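Side-chain contacts in signal recognition 54 kDa protein (Pyrococcus furiosus, PDB 3DM5), which belongs to the SRP54 family of the signal recognition particle and joins a helical bundle and a P-loop GTPase domain to a helical signal peptide binding domain: residues K331-Q336 with V377-M382; E384-L387 with E391-N394. All coordinates share one frame; numbering follows the deposited sequence.

Interaction 1. Residues K331-Q336 with V377-M382; sequences KDMYAQ and VIMDSM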
loop_
_atom_site.group_PDB
_atom_site.type_symbol
_atom_site.label_atom_id
_atom_site.label_comp_id
_atom_site.label_asym_id
_atom_site.label_seq_id
_atom_site.Cartn_x
_atom_site.Cartn_y
_atom_site.Cartn_z
ATOM N N LYS A 331 29.495 6.980 24.712
ATOM C CA LYS A 331 28.261 6.591 24.051
ATOM C C LYS A 331 27.664 5.393 24.784
ATOM O O LYS A 331 26.474 5.368 25.090
ATOM C CB LYS A 331 28.532 6.237 22.591
ATOM C CG LYS A 331 27.504 6.783 21.615
ATOM C CD LYS A 331 28.010 8.021 20.883
ATOM C CE LYS A 331 28.638 7.655 19.543
ATOM N NZ LYS A 331 27.625 7.544 18.456
ATOM N N ASP A 332 28.508 4.404 25.069
ATOM C CA ASP A 332 28.111 3.249 25.873
ATOM C C ASP A 332 27.514 3.637 27.238
ATOM O O ASP A 332 26.521 3.053 27.671
ATOM C CB ASP A 332 29.301 2.319 26.070
ATOM C CG ASP A 332 29.742 1.658 24.781
ATOM O OD1 ASP A 332 30.965 1.564 24.535
ATOM O OD2 ASP A 332 28.861 1.228 24.009
ATOM N N MET A 333 28.121 4.616 27.907
ATOM C CA MET A 333 27.618 5.116 29.185
ATOM C C MET A 333 26.310 5.897 29.010
ATOM O O MET A 333 25.316 5.625 29.686
ATOM C CB MET A 333 28.670 5.991 29.870
ATOM C CG MET A 333 28.309 6.397 31.294
ATOM S SD MET A 333 29.161 7.883 31.878
ATOM C CE MET A 333 28.269 9.154 30.992
ATOM N N TYR A 334 26.331 6.872 28.104
ATOM C CA TYR A 334 25.136 7.615 27.695
ATOM C C TYR A 334 23.929 6.700 27.615
ATOM O O TYR A 334 22.835 7.076 28.023
ATOM C CB TYR A 334 25.375 8.251 26.320
ATOM C CG TYR A 334 24.331 9.254 25.856
ATOM C CD1 TYR A 334 24.689 10.564 25.546
ATOM C CD2 TYR A 334 22.999 8.890 25.701
ATOM C CE1 TYR A 334 23.751 11.486 25.107
ATOM C CE2 TYR A 334 22.052 9.810 25.263
ATOM C CZ TYR A 334 22.437 11.106 24.968
ATOM O OH TYR A 334 21.507 12.023 24.533
ATOM N N ALA A 335 24.149 5.502 27.079
ATOM C CA ALA A 335 23.098 4.509 26.884
ATOM C C ALA A 335 22.762 3.750 28.168
ATOM O O ALA A 335 21.595 3.623 28.529
ATOM C CB ALA A 335 23.490 3.542 25.783
ATOM N N GLN A 336 23.780 3.236 28.850
ATOM C CA GLN A 336 23.566 2.566 30.130
ATOM C C GLN A 336 22.607 3.386 30.985
ATOM O O GLN A 336 21.592 2.882 31.455
ATOM C CB GLN A 336 24.886 2.370 30.880
ATOM C CG GLN A 336 25.855 1.380 30.243
ATOM C CD GLN A 336 25.299 -0.033 30.181
ATOM O OE1 GLN A 336 24.297 -0.294 29.510
ATOM N NE2 GLN A 336 25.956 -0.957 30.875
ATOM N N VAL A 377 22.681 16.502 28.802
ATOM C CA VAL A 377 22.907 17.852 28.293
ATOM C C VAL A 377 24.390 18.123 27.993
ATOM O O VAL A 377 24.728 18.785 27.012
ATOM C CB VAL A 377 22.362 18.915 29.263
ATOM C CG1 VAL A 377 22.691 20.303 28.770
ATOM C CG2 VAL A 377 20.868 18.755 29.416
ATOM N N ILE A 378 25.270 17.599 28.838
ATOM C CA ILE A 378 26.696 17.810 28.664
ATOM C C ILE A 378 27.218 17.051 27.447
ATOM O O ILE A 378 27.942 17.607 26.623
ATOM C CB ILE A 378 27.499 17.404 29.930
ATOM C CG1 ILE A 378 27.179 18.338 31.100
ATOM C CG2 ILE A 378 29.005 17.413 29.654
ATOM C CD1 ILE A 378 28.014 18.079 32.331
ATOM N N MET A 379 26.841 15.782 27.334
ATOM C CA MET A 379 27.281 14.949 26.222
ATOM C C MET A 379 26.756 15.451 24.872
ATOM O O MET A 379 27.399 15.267 23.850
ATOM C CB MET A 379 26.889 13.488 26.460
ATOM C CG MET A 379 27.762 12.796 27.489
ATOM S SD MET A 379 27.332 11.075 27.825
ATOM C CE MET A 379 25.675 11.275 28.478
ATOM N N ASP A 380 25.591 16.089 24.875
ATOM C CA ASP A 380 25.031 16.683 23.669
ATOM C C ASP A 380 25.856 17.877 23.220
ATOM O O ASP A 380 25.573 18.500 22.190
ATOM C CB ASP A 380 23.599 17.146 23.913
ATOM C CG ASP A 380 22.633 15.991 24.114
ATOM O OD1 ASP A 380 23.049 14.825 23.946
ATOM O OD2 ASP A 380 21.455 16.259 24.440
ATOM N N SER A 381 26.863 18.216 24.011
ATOM C CA SER A 381 27.746 19.306 23.655
ATOM C C SER A 381 29.123 18.758 23.312
ATOM O O SER A 381 30.052 19.504 22.986
ATOM C CB SER A 381 27.840 20.323 24.781
ATOM O OG SER A 381 28.734 21.354 24.412
ATOM N N MET A 382 29.246 17.442 23.392
ATOM C CA MET A 382 30.474 16.795 22.989
ATOM C C MET A 382 30.380 16.402 21.511
ATOM O O MET A 382 29.281 16.273 20.948
ATOM C CB MET A 382 30.761 15.576 23.870
ATOM C CG MET A 382 30.863 15.879 25.373
ATOM S SD MET A 382 31.410 14.449 26.340
ATOM C CE MET A 382 31.747 15.233 27.906
#
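A Met-aromatic contact between Tyr334 and Met379 joins helix 330-341 to the C-terminal end of helix 369-379 in the helical signal peptide binding domain. The two side chains pass each other at a slant. Met379 SD lies 4.7 Å from the centroid of the Tyr334 ring and 67° off the ring normal, an oblique approach. Its nearest ring atom is Tyr334 CD1, 3.5 Å from Met379 SD. With CG anti to the carbonyl carbon (chi1 -75°) and the chain extended as far as the sulfur, Met379 SD also comes within 3.8 Å of Tyr334 CB. Met333, one residue earlier on the same helix as Tyr334, reaches the thioether by its methyl: Met333 CE lies 3.8 Å from Met379 SD. Two methionines and the root of a tyrosine thus make a small apolar patch, which Met333 extends to Leu415 and Met422 of helix 409-427 and Met379 to Leu387 of helix 384-388.

At the far end of the ring the chemistry turns polar. The first torsion of Tyr334 (chi1 -170°) swings the ring away from the backbone N, and the hydroxyl reaches Asp380, just past the last turn of helix 369-379. There a type I beta turn runs from Met379 to Met382, with Met382 N bonded to Met379 O. The carboxylate of Asp380 has its main partner in Lys376, which forms a salt bridge with OD2; a sulfate ion, probably from the crystallisation liquor, lies about 4 Å from the side chain. Asp380 OD1 meets the tyrosine at the ring edge, near the ring plane, and is 3.6 Å from Tyr334 CE1. The hydroxyl closes the contact: Tyr334 OH donates to the syn lone pair of Asp380 OD1 in a rather long hydrogen bond of 3.3 Å.

Interaction 2. Residues E384-L387 with E391-N394; sequences EEEL and EIIN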
loop_
_atom_site.group_PDB
_atom_site.type_symbol
_atom_site.label_atom_id
_atom_site.label_comp_id
_atom_site.label_asym_id
_atom_site.label_seq_id
_atom_site.Cartn_x
_atom_site.Cartn_y
_atom_site.Cartn_z
ATOM N N GLU A 384 31.538 13.742 18.256
ATOM C CA GLU A 384 31.556 12.302 18.056
ATOM C C GLU A 384 32.876 11.751 18.549
ATOM O O GLU A 384 32.906 10.800 19.326
ATOM C CB GLU A 384 31.349 11.964 16.566
ATOM C CG GLU A 384 30.654 10.652 16.307
ATOM C CD GLU A 384 29.279 10.532 16.975
ATOM O OE1 GLU A 384 28.652 11.558 17.329
ATOM O OE2 GLU A 384 28.819 9.384 17.139
ATOM N N GLU A 385 33.966 12.371 18.107
ATOM C CA GLU A 385 35.306 11.872 18.423
ATOM C C GLU A 385 35.554 11.865 19.926
ATOM O O GLU A 385 36.277 11.012 20.430
ATOM C CB GLU A 385 36.377 12.711 17.735
ATOM C CG GLU A 385 36.438 14.130 18.248
ATOM C CD GLU A 385 37.601 14.902 17.678
ATOM O OE1 GLU A 385 38.638 14.260 17.364
ATOM O OE2 GLU A 385 37.464 16.147 17.554
ATOM N N GLU A 386 34.963 12.827 20.626
ATOM C CA GLU A 386 35.011 12.875 22.088
ATOM C C GLU A 386 34.194 11.756 22.720
ATOM O O GLU A 386 34.680 11.052 23.593
ATOM C CB GLU A 386 34.551 14.244 22.617
ATOM C CG GLU A 386 35.500 15.382 22.248
ATOM C CD GLU A 386 34.922 16.756 22.556
ATOM O OE1 GLU A 386 33.685 16.859 22.700
ATOM O OE2 GLU A 386 35.701 17.737 22.648
ATOM N N LEU A 387 32.951 11.590 22.279
ATOM C CA LEU A 387 32.120 10.502 22.787
ATOM C C LEU A 387 32.766 9.137 22.537
ATOM O O LEU A 387 32.609 8.205 23.330
ATOM C CB LEU A 387 30.711 10.567 22.192
ATOM C CG LEU A 387 29.938 11.847 22.501
ATOM C CD1 LEU A 387 28.679 11.888 21.674
ATOM C CD2 LEU A 387 29.606 11.932 23.967
ATOM N N GLU A 391 39.364 9.696 26.407
ATOM C CA GLU A 391 40.802 9.898 26.602
ATOM C C GLU A 391 41.332 11.198 26.006
ATOM O O GLU A 391 42.191 11.847 26.592
ATOM C CB GLU A 391 41.550 8.731 25.971
ATOM C CG GLU A 391 40.746 8.081 24.849
ATOM C CD GLU A 391 41.607 7.572 23.711
ATOM O OE1 GLU A 391 42.851 7.646 23.820
ATOM O OE2 GLU A 391 41.032 7.101 22.705
ATOM N N ILE A 392 40.833 11.574 24.835
ATOM C CA ILE A 392 41.301 12.783 24.165
ATOM C C ILE A 392 40.783 14.064 24.815
ATOM O O ILE A 392 41.244 15.156 24.479
ATOM C CB ILE A 392 40.896 12.806 22.672
ATOM C CG1 ILE A 392 39.495 13.418 22.510
ATOM C CG2 ILE A 392 41.010 11.406 22.057
ATOM C CD1 ILE A 392 39.065 13.623 21.089
ATOM N N ILE A 393 39.824 13.946 25.728
ATOM C CA ILE A 393 39.196 15.145 26.288
ATOM C C ILE A 393 40.120 15.908 27.244
ATOM O O ILE A 393 40.068 15.720 28.457
ATOM C CB ILE A 393 37.853 14.845 26.991
ATOM C CG1 ILE A 393 36.894 14.105 26.050
ATOM C CG2 ILE A 393 37.220 16.143 27.503
ATOM C CD1 ILE A 393 35.486 13.864 26.626
ATOM N N ASN A 394 40.961 16.773 26.687
ATOM C CA ASN A 394 41.865 17.591 27.482
ATOM C C ASN A 394 41.117 18.717 28.195
ATOM O O ASN A 394 39.895 18.684 28.280
ATOM C CB ASN A 394 42.995 18.135 26.609
ATOM C CG ASN A 394 42.493 19.026 25.494
ATOM O OD1 ASN A 394 41.592 19.854 25.692
ATOM N ND2 ASN A 394 43.083 18.874 24.312
#
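Ile392 and Glu385 cross at about a right angle, and so do Ile392 and Glu386: the isoleucine side chain lies across both glutamates of helix 384-388 and touches them with its CD1 methyl. On Glu385 that methyl meets the aliphatic part and one oxygen, with Ile392 CD1 3.9 Å from Glu385 CG and 3.8 Å from Glu385 OE1. It also approaches the helix backbone, at 3.9 Å from Glu385 O. On Glu386 the same methyl rests against the middle of the chain, Ile392 CD1 to Glu386 CG being 4.1 Å. Ile393 takes the neighbouring place and packs nearer the backbone of Glu386, with Ile393 CD1 4.1 Å from Glu386 CB.

Helix geometry already turns the two glutamates apart, and their first torsions differ as well. Glu385 has CG lodged between its backbone N and carbonyl carbon (chi1 66°), whereas in Glu386 CG lies anti to the carbonyl carbon (chi1 -67°); both chains then run extended. The loop turns sharply at Ile393, the centre of an inverse gamma turn, with a weak bond from Asn394 N to Ile392 O. Asn394 follows as N-cap of helix 395-405, its OD1 accepting from Arg397 N.

The carboxylates are occupied past the contact. Glu385 OE2 accepts from Ile96 N of the second subunit and forms a salt bridge with Arg397, while Glu386 OE1 pairs with Arg400 and takes the amide of Thr383, just before its own helix. Across the contact itself the link is van der Waals. The isoleucines cover the methylene stems, and the carboxylate charges are probably balanced in part by Arg397 and Arg400, which lie outside the two segments, so the short helix is tied to the next one by polar links beyond this apolar packing.

After the helical bundle and GTPase domains, the chain runs through helix 330-341; interaction 1 brings it back there at the end of helix 369-379, closing a loop of 40 residues. Only after this closure does interaction 2 open, folding 391-394 onto helix 384-388 across three residues, so the two follow in series and neither nest nor cross. Their centres are about 11 Å apart and they touch: Lys331 NZ forms a salt bridge with Glu384 OE2 at 2.6 Å, and Leu387 packs on Lys331 and Met382. Helix 384-388 thereby joins helix 330-341 to the approach to helix 395-405, and both contacts border the second subunit.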